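PDB 2WBM: ribosome maturation protein SDO1 homolog, which probably binds RNA and acts in ribosome maturation, as a flexible archaeal relative of the Shwachman-Bodian-Diamond syndrome protein. Local coordinates for residues Glu95-Pro98 with Val99-Arg103; Glu111-Arg114 with Gln115-Asp119; Phe234-Lys237 with Leu238-Thr242. One frame throughout, in Å; residues are numbered along the deposited sequence.

Interaction 1: residues Glu95-Pro98 with Val99-Arg103; sequences EVTP and VILRR
Val96 O, Thr97 O and Pro98 O accept the i to i+4 helical bonds of Ile100, Leu101 and Arg102, joining residues 95-98 to 99-103 as two consecutive turns of the amphipathic helix 93-103 in the N-terminal SBDS domain. Ile100 N donates to Val96 O at 3.1 Å, in the carbonyl plane, and Leu101 N reaches Thr97 O at 2.8 Å with a nearly straight N-H...O angle of 170°. Val96 O also takes a weak bond from Val99 N. The bond from Arg102 N to Pro98 O, 2.9 Å, is less straight. Proline has no N-H, so the helix is kinked where Pro98 N makes no bond to the preceding turn.

The side chains of the inner face pair four residues apart. Val96 CG1 lies anti to its own backbone N (chi1 170°) and meets the end of Ile100, CD1, at 3.8 Å, the two side chains running at a slant to each other. Thr97 and Leu101 instead lie side by side and point the same way, with the methyl CG2 of Thr97 touching Leu101 CD1 at 3.7 Å. This divides the threonine between two tasks: its methyl joins the apolar row, while its hydroxyl OG1 turns back to the carbonyl oxygen of Pro93. Ile100 packs on Ala30 and Leu32 of strand 28-34 and on Phe39 and Val41 of strand 37-43, whereas Leu101 touches Ala30 and also reaches Ala48 and Phe51, so Ile100 and Leu101 seat the helix on the sheet, and Leu101 also against helix 45-52.

On the more open side, Arg102, extended from CG to NE, passes its CB, CG and CD alongside Pro98 O. Its guanidinium approaches the proline ring obliquely, Arg102 NH1 coming to 3.6 Å from Pro98 CB.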
loop_
_atom_site.group_PDB
_atom_site.type_symbol
_atom_site.label_atom_id
_atom_site.label_comp_id
_atom_site.label_asym_id
_atom_site.label_seq_id
_atom_site.Cartn_x
_atom_site.Cartn_y
_atom_site.Cartn_z
ATOM N N GLU A 95 -12.531 15.947 18.845
ATOM C CA GLU A 95 -11.899 17.203 18.430
ATOM C C GLU A 95 -10.434 17.233 18.873
ATOM O O GLU A 95 -9.594 17.846 18.217
ATOM C CB GLU A 95 -12.671 18.421 18.953
ATOM C CG GLU A 95 -14.050 18.597 18.300
ATOM C CD GLU A 95 -14.870 19.742 18.880
ATOM O OE1 GLU A 95 -14.435 20.380 19.864
ATOM O OE2 GLU A 95 -15.970 20.012 18.347
ATOM N N VAL A 96 -10.128 16.560 19.973
ATOM C CA VAL A 96 -8.747 16.467 20.444
ATOM C C VAL A 96 -7.917 15.528 19.556
ATOM O O VAL A 96 -6.763 15.820 19.223
ATOM C CB VAL A 96 -8.697 16.021 21.921
ATOM C CG1 VAL A 96 -7.255 15.685 22.350
ATOM C CG2 VAL A 96 -9.290 17.110 22.815
ATOM N N THR A 97 -8.508 14.393 19.195
ATOM C CA THR A 97 -7.778 13.348 18.472
ATOM C C THR A 97 -7.120 13.804 17.145
ATOM O O THR A 97 -5.960 13.441 16.895
ATOM C CB THR A 97 -8.660 12.093 18.277
ATOM O OG1 THR A 97 -8.928 11.512 19.555
ATOM C CG2 THR A 97 -7.971 11.077 17.378
ATOM N N PRO A 98 -7.828 14.589 16.302
ATOM C CA PRO A 98 -7.174 15.046 15.055
ATOM C C PRO A 98 -5.918 15.861 15.322
ATOM O O PRO A 98 -4.966 15.779 14.538
ATOM C CB PRO A 98 -8.232 15.934 14.399
ATOM C CG PRO A 98 -9.534 15.417 14.919
ATOM C CD PRO A 98 -9.254 14.978 16.329
ATOM N N VAL A 99 -5.904 16.626 16.416
ATOM C CA VAL A 99 -4.705 17.403 16.790
ATOM C C VAL A 99 -3.567 16.458 17.216
ATOM O O VAL A 99 -2.413 16.620 16.785
ATOM C CB VAL A 99 -4.996 18.447 17.896
ATOM C CG1 VAL A 99 -3.750 19.298 18.164
ATOM C CG2 VAL A 99 -6.168 19.351 17.465
ATOM N N ILE A 100 -3.898 15.458 18.021
ATOM C CA ILE A 100 -2.886 14.485 18.445
ATOM C C ILE A 100 -2.329 13.756 17.215
ATOM O O ILE A 100 -1.107 13.612 17.064
ATOM C CB ILE A 100 -3.408 13.496 19.490
ATOM C CG1 ILE A 100 -3.790 14.237 20.777
ATOM C CG2 ILE A 100 -2.338 12.436 19.787
ATOM C CD1 ILE A 100 -4.375 13.327 21.864
ATOM N N LEU A 101 -3.215 13.321 16.322
ATOM C CA LEU A 101 -2.771 12.626 15.101
ATOM C C LEU A 101 -1.896 13.477 14.182
ATOM O O LEU A 101 -0.894 13.001 13.606
ATOM C CB LEU A 101 -3.978 12.080 14.327
ATOM C CG LEU A 101 -4.679 10.877 14.972
ATOM C CD1 LEU A 101 -5.999 10.612 14.278
ATOM C CD2 LEU A 101 -3.779 9.628 14.929
ATOM N N ARG A 102 -2.268 14.745 14.025
ATOM C CA ARG A 102 -1.581 15.586 13.075
ATOM C C ARG A 102 -0.312 16.222 13.623
ATOM O O ARG A 102 0.603 16.480 12.861
ATOM C CB ARG A 102 -2.530 16.645 12.510
ATOM C CG ARG A 102 -3.552 16.043 11.559
ATOM C CD ARG A 102 -4.712 16.988 11.337
ATOM N NE ARG A 102 -5.643 16.483 10.328
ATOM C CZ ARG A 102 -6.940 16.776 10.297
ATOM N NH1 ARG A 102 -7.466 17.560 11.226
ATOM N NH2 ARG A 102 -7.711 16.281 9.341
ATOM N N ARG A 103 -0.255 16.452 14.933
ATOM C CA ARG A 103 0.869 17.175 15.541
ATOM C C ARG A 103 1.772 16.287 16.395
ATOM O O ARG A 103 2.882 16.700 16.753
ATOM C CB ARG A 103 0.360 18.329 16.420
ATOM C CG ARG A 103 -0.394 19.449 15.681
ATOM C CD ARG A 103 0.513 20.245 14.795
ATOM N NE ARG A 103 -0.133 21.458 14.303
ATOM C CZ ARG A 103 0.263 22.698 14.588
ATOM N NH1 ARG A 103 1.323 22.910 15.362
ATOM N NH2 ARG A 103 -0.394 23.733 14.080
#

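Interaction 2: residues Glu111-Arg114 with Gln115-Asp119; sequences EQRR and QMIED
Gln115 lies across the side chain of Glu111, one turn back on helix 110-131, and beside that of Arg114. Its CB rests 3.4 Å from Glu111 O, the oxygen that accepts the Gln115 N-H. With Gln115 CG beside the backbone N (chi1 -70°), the chain runs back toward the preceding turn: CG is 3.1 Å from Glu111 OE2. At the tip, OE1 comes near Glu111 OE2, two acceptors that do not bond.

In one of its two modelled conformers, Arg114 grips Glu111 side-on, NE to OE1 at 3.2 Å and NH2 to OE2 at 2.7 Å, both on the syn side: an i to i+3 salt bridge on the exposed side of an alpha helix. Gln115 CG then faces the joined pair, over one face of the guanidinium, and the amide plane lies 7° from it.

Further round, Ile117 CD1 stands over the centre of the Arg113 guanidinium, 3.5 Å above its plane. The helix faces solvent along the Glu111-Gln115 row; its other flank meets loops, Met116 packing on Leu108 and Pro159, while Gln112 NE2 bonds to the carbonyl oxygens of Glu25 and Ala27, just ahead of strand 28-34.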
loop_
_atom_site.group_PDB
_atom_site.type_symbol
_atom_site.label_atom_id
_atom_site.label_comp_id
_atom_site.label_asym_id
_atom_site.label_seq_id
_atom_site.Cartn_x
_atom_site.Cartn_y
_atom_site.Cartn_z
ATOM N N GLU A 111 7.489 -5.475 19.546
ATOM C CA GLU A 111 6.888 -6.466 18.661
ATOM C C GLU A 111 6.146 -5.810 17.479
ATOM O O GLU A 111 6.228 -6.293 16.343
ATOM C CB GLU A 111 5.976 -7.420 19.438
ATOM C CG GLU A 111 5.352 -8.516 18.565
ATOM C CD GLU A 111 6.378 -9.404 17.827
ATOM O OE1 GLU A 111 7.583 -9.438 18.195
ATOM O OE2 GLU A 111 5.961 -10.083 16.861
ATOM N N GLN A 112 5.439 -4.715 17.747
ATOM C CA GLN A 112 4.690 -4.011 16.701
ATOM C C GLN A 112 5.621 -3.426 15.654
ATOM O O GLN A 112 5.368 -3.552 14.453
ATOM C CB GLN A 112 3.823 -2.886 17.276
ATOM C CG GLN A 112 2.544 -3.360 17.967
ATOM C CD GLN A 112 1.803 -2.207 18.621
ATOM O OE1 GLN A 112 2.416 -1.225 19.042
ATOM N NE2 GLN A 112 0.480 -2.324 18.717
ATOM N N ARG A 113 6.698 -2.793 16.104
ATOM C CA ARG A 113 7.678 -2.269 15.155
ATOM C C ARG A 113 8.248 -3.373 14.258
ATOM O O ARG A 113 8.345 -3.174 13.034
ATOM C CB ARG A 113 8.812 -1.520 15.866
ATOM C CG ARG A 113 9.770 -0.843 14.852
ATOM C CD ARG A 113 10.904 -0.137 15.578
ATOM N NE ARG A 113 11.725 0.694 14.694
ATOM C CZ ARG A 113 12.871 0.310 14.127
ATOM N NH1 ARG A 113 13.354 -0.919 14.305
ATOM N NH2 ARG A 113 13.550 1.179 13.374
ATOM N N ARG A 114 8.617 -4.513 14.860
ATOM C CA ARG A 114 9.200 -5.632 14.104
ATOM C C ARG A 114 8.207 -6.167 13.076
ATOM O O ARG A 114 8.554 -6.354 11.898
ATOM C CB ARG A 114 9.646 -6.776 15.028
ATOM C CG ARG A 114 10.201 -7.985 14.267
ATOM C CD ARG A 114 10.277 -9.236 15.124
ATOM N NE ARG A 114 8.975 -9.874 15.291
ATOM C CZ ARG A 114 8.246 -10.360 14.288
ATOM N NH1 ARG A 114 8.679 -10.259 13.038
ATOM N NH2 ARG A 114 7.078 -10.934 14.534
ATOM N N GLN A 115 6.982 -6.418 13.515
ATOM C CA GLN A 115 5.942 -6.948 12.644
ATOM C C GLN A 115 5.547 -5.984 11.528
ATOM O O GLN A 115 5.370 -6.409 10.381
ATOM C CB GLN A 115 4.725 -7.343 13.469
ATOM C CG GLN A 115 4.972 -8.572 14.333
ATOM C CD GLN A 115 3.707 -9.361 14.633
ATOM O OE1 GLN A 115 3.268 -9.443 15.783
ATOM N NE2 GLN A 115 3.114 -9.946 13.594
ATOM N N MET A 116 5.426 -4.700 11.862
ATOM C CA MET A 116 5.061 -3.669 10.890
ATOM C C MET A 116 6.139 -3.448 9.829
ATOM O O MET A 116 5.818 -3.316 8.637
ATOM C CB MET A 116 4.696 -2.358 11.590
ATOM C CG MET A 116 3.401 -2.475 12.420
ATOM S SD MET A 116 3.186 -1.117 13.604
ATOM C CE MET A 116 2.483 0.173 12.568
ATOM N N ILE A 117 7.403 -3.396 10.248
ATOM C CA ILE A 117 8.497 -3.276 9.279
ATOM C C ILE A 117 8.484 -4.465 8.319
ATOM O O ILE A 117 8.563 -4.271 7.105
ATOM C CB ILE A 117 9.882 -3.141 9.949
ATOM C CG1 ILE A 117 9.989 -1.762 10.618
ATOM C CG2 ILE A 117 11.012 -3.310 8.893
ATOM C CD1 ILE A 117 11.248 -1.611 11.500
ATOM N N GLU A 118 8.368 -5.677 8.856
ATOM C CA GLU A 118 8.410 -6.875 8.026
ATOM C C GLU A 118 7.252 -6.876 7.023
ATOM O O GLU A 118 7.459 -7.149 5.836
ATOM C CB GLU A 118 8.397 -8.142 8.887
ATOM C CG GLU A 118 8.617 -9.468 8.096
ATOM C CD GLU A 118 9.686 -9.366 6.983
ATOM O OE1 GLU A 118 10.849 -8.966 7.255
ATOM O OE2 GLU A 118 9.356 -9.696 5.821
ATOM N N ASP A 119 6.055 -6.540 7.511
ATOM C CA ASP A 119 4.858 -6.479 6.682
ATOM C C ASP A 119 5.028 -5.457 5.555
ATOM O O ASP A 119 4.753 -5.769 4.381
ATOM C CB ASP A 119 3.629 -6.140 7.530
ATOM C CG ASP A 119 2.346 -6.039 6.695
ATOM O OD1 ASP A 119 1.849 -7.087 6.211
ATOM O OD2 ASP A 119 1.842 -4.905 6.520
#

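Interaction 3: residues Phe234-Lys237 with Leu238-Thr242; sequences FYQK and LSELT
Phe234 presents one face of its ring to Leu238, four residues on along helix 231-241 of the C-terminal SBDS domain. Leu238 CD1 stands over that face in a CH-pi contact, 3.7 Å from the ring centroid and 14° off the normal, displaced a little toward CZ. The phenyl group gets there because its CG lies anti to the backbone N (chi1 -173°), while Leu238 CG lies beside its own backbone N, anti to the carbonyl carbon, and leans back along the helix over Phe234 O.

On the outer face the next pair repeats the spacing in polar form. Ser239 CB lies over the rim of the Tyr235 ring at a looser 4.2 Å from CE2, and the two hydroxyls are joined by a water, 2.7 Å from Tyr235 OH and 2.6 Å from Ser239 OG. The water thus ties the tip of the tyrosine to the following turn. Gln236 and Glu240 run side by side, Gln236 CG meeting Glu240 OE2 at 3.6 Å, and Lys237 NZ stays 4.2 Å from Glu240 OE1, opposite charges that probably attract but lie beyond salt-bridge range.

Further along, Leu238 O accepts twice from Thr242, from its backbone N at 3.0 Å and its hydroxyl OG1 at 2.8 Å, the donors arriving on opposite faces of the carbonyl plane. The hydroxyl bond helps to hold the rotation of the threonine side chain, and the backbone bond continues the helical i to i+4 pattern.

Phe234 and Leu238 turn inward onto Ile189 of strand 181-191. The phenyl ring also packs on Val224 and Ile226 of strand 220-227 and meets the ring of Phe206, while Lys237 and Leu241 lean on Val202, also in helix 196-206.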
loop_
_atom_site.group_PDB
_atom_site.type_symbol
_atom_site.label_atom_id
_atom_site.label_comp_id
_atom_site.label_asym_id
_atom_site.label_seq_id
_atom_site.Cartn_x
_atom_site.Cartn_y
_atom_site.Cartn_z
ATOM N N PHE A 234 1.282 -12.320 -16.064
ATOM C CA PHE A 234 0.119 -12.161 -16.944
ATOM C C PHE A 234 0.099 -13.263 -17.990
ATOM O O PHE A 234 -0.931 -13.930 -18.186
ATOM C CB PHE A 234 0.163 -10.791 -17.617
ATOM C CG PHE A 234 -1.077 -10.443 -18.419
ATOM C CD1 PHE A 234 -2.353 -10.630 -17.887
ATOM C CD2 PHE A 234 -0.959 -9.898 -19.693
ATOM C CE1 PHE A 234 -3.501 -10.278 -18.622
ATOM C CE2 PHE A 234 -2.109 -9.543 -20.440
ATOM C CZ PHE A 234 -3.378 -9.726 -19.892
ATOM N N TYR A 235 1.239 -13.465 -18.646
ATOM C CA TYR A 235 1.354 -14.524 -19.630
ATOM C C TYR A 235 1.071 -15.887 -18.985
ATOM O O TYR A 235 0.330 -16.704 -19.541
ATOM C CB TYR A 235 2.731 -14.533 -20.310
ATOM C CG TYR A 235 2.825 -15.673 -21.297
ATOM C CD1 TYR A 235 2.223 -15.573 -22.555
ATOM C CD2 TYR A 235 3.446 -16.879 -20.953
ATOM C CE1 TYR A 235 2.268 -16.626 -23.455
ATOM C CE2 TYR A 235 3.493 -17.944 -21.852
ATOM C CZ TYR A 235 2.897 -17.804 -23.099
ATOM O OH TYR A 235 2.933 -18.836 -24.002
ATOM N N GLN A 236 1.666 -16.130 -17.815
ATOM C CA GLN A 236 1.498 -17.408 -17.131
ATOM C C GLN A 236 0.028 -17.699 -16.807
ATOM O O GLN A 236 -0.439 -18.821 -17.033
ATOM C CB GLN A 236 2.356 -17.474 -15.863
ATOM C CG GLN A 236 2.546 -18.872 -15.309
ATOM C CD GLN A 236 3.608 -18.922 -14.227
ATOM O OE1 GLN A 236 3.837 -17.937 -13.518
ATOM N NE2 GLN A 236 4.268 -20.071 -14.093
ATOM N N LYS A 237 -0.694 -16.703 -16.290
ATOM C CA LYS A 237 -2.103 -16.901 -15.919
ATOM C C LYS A 237 -2.977 -17.159 -17.134
ATOM O O LYS A 237 -3.859 -18.020 -17.095
ATOM C CB LYS A 237 -2.663 -15.724 -15.104
ATOM C CG LYS A 237 -2.115 -15.641 -13.672
ATOM C CD LYS A 237 -2.597 -16.780 -12.776
ATOM C CE LYS A 237 -1.793 -16.815 -11.480
ATOM N NZ LYS A 237 -2.166 -17.962 -10.598
ATOM N N LEU A 238 -2.710 -16.424 -18.211
ATOM C CA LEU A 238 -3.456 -16.582 -19.458
ATOM C C LEU A 238 -3.184 -17.951 -20.080
ATOM O O LEU A 238 -4.106 -18.631 -20.549
ATOM C CB LEU A 238 -3.107 -15.466 -20.449
ATOM C CG LEU A 238 -3.637 -14.059 -20.168
ATOM C CD1 LEU A 238 -2.992 -13.071 -21.144
ATOM C CD2 LEU A 238 -5.160 -14.025 -20.248
ATOM N N SER A 239 -1.919 -18.361 -20.079
ATOM C CA SER A 239 -1.564 -19.660 -20.622
ATOM C C SER A 239 -2.225 -20.780 -19.814
ATOM O O SER A 239 -2.722 -21.742 -20.388
ATOM C CB SER A 239 -0.049 -19.837 -20.684
ATOM O OG SER A 239 0.278 -21.134 -21.155
ATOM N N GLU A 240 -2.254 -20.639 -18.489
ATOM C CA GLU A 240 -2.892 -21.644 -17.632
ATOM C C GLU A 240 -4.403 -21.720 -17.872
ATOM O O GLU A 240 -4.978 -22.812 -17.955
ATOM C CB GLU A 240 -2.571 -21.397 -16.156
ATOM C CG GLU A 240 -1.182 -21.885 -15.751
ATOM C CD GLU A 240 -0.686 -21.317 -14.419
ATOM O OE1 GLU A 240 -1.472 -20.677 -13.688
ATOM O OE2 GLU A 240 0.507 -21.518 -14.101
ATOM N N LEU A 241 -5.027 -20.558 -18.011
ATOM C CA LEU A 241 -6.450 -20.463 -18.316
ATOM C C LEU A 241 -6.832 -21.169 -19.617
ATOM O O LEU A 241 -7.782 -21.962 -19.653
ATOM C CB LEU A 241 -6.868 -18.996 -18.400
ATOM C CG LEU A 241 -8.352 -18.751 -18.674
ATOM C CD1 LEU A 241 -9.214 -19.103 -17.439
ATOM C CD2 LEU A 241 -8.567 -17.327 -19.131
ATOM N N THR A 242 -6.071 -20.884 -20.667
ATOM C CA THR A 242 -6.400 -21.287 -22.029
ATOM C C THR A 242 -5.723 -22.604 -22.383
ATOM O O THR A 242 -5.795 -23.061 -23.524
ATOM C CB THR A 242 -5.940 -20.224 -23.050
ATOM O OG1 THR A 242 -4.523 -20.028 -22.925
ATOM C CG2 THR A 242 -6.679 -18.890 -22.853
HETATM O O HOH W 1 2.004 -21.201 -23.061
#

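In the fold
From the N terminus the three contacts come in series, each within a single helix, so none closes a long loop and none nests in or crosses another. Interaction 1 belongs to helix 93-103, which packs on the three-stranded antiparallel sheet of the N-terminal domain; strand 105-107 then leads into helix 110-131, whose first turns hold interaction 2; the centres of interactions 1 and 2 are 24 Å apart. That long helix leads on to strand 132-133, which pairs with strand 181-191. Interaction 3 follows much later: helix 231-241 packs on strands 181-191 and 220-227 of the second antiparallel sheet and against helix 196-206, and its centre lies 49 Å from that of interaction 1, across the chain's centre.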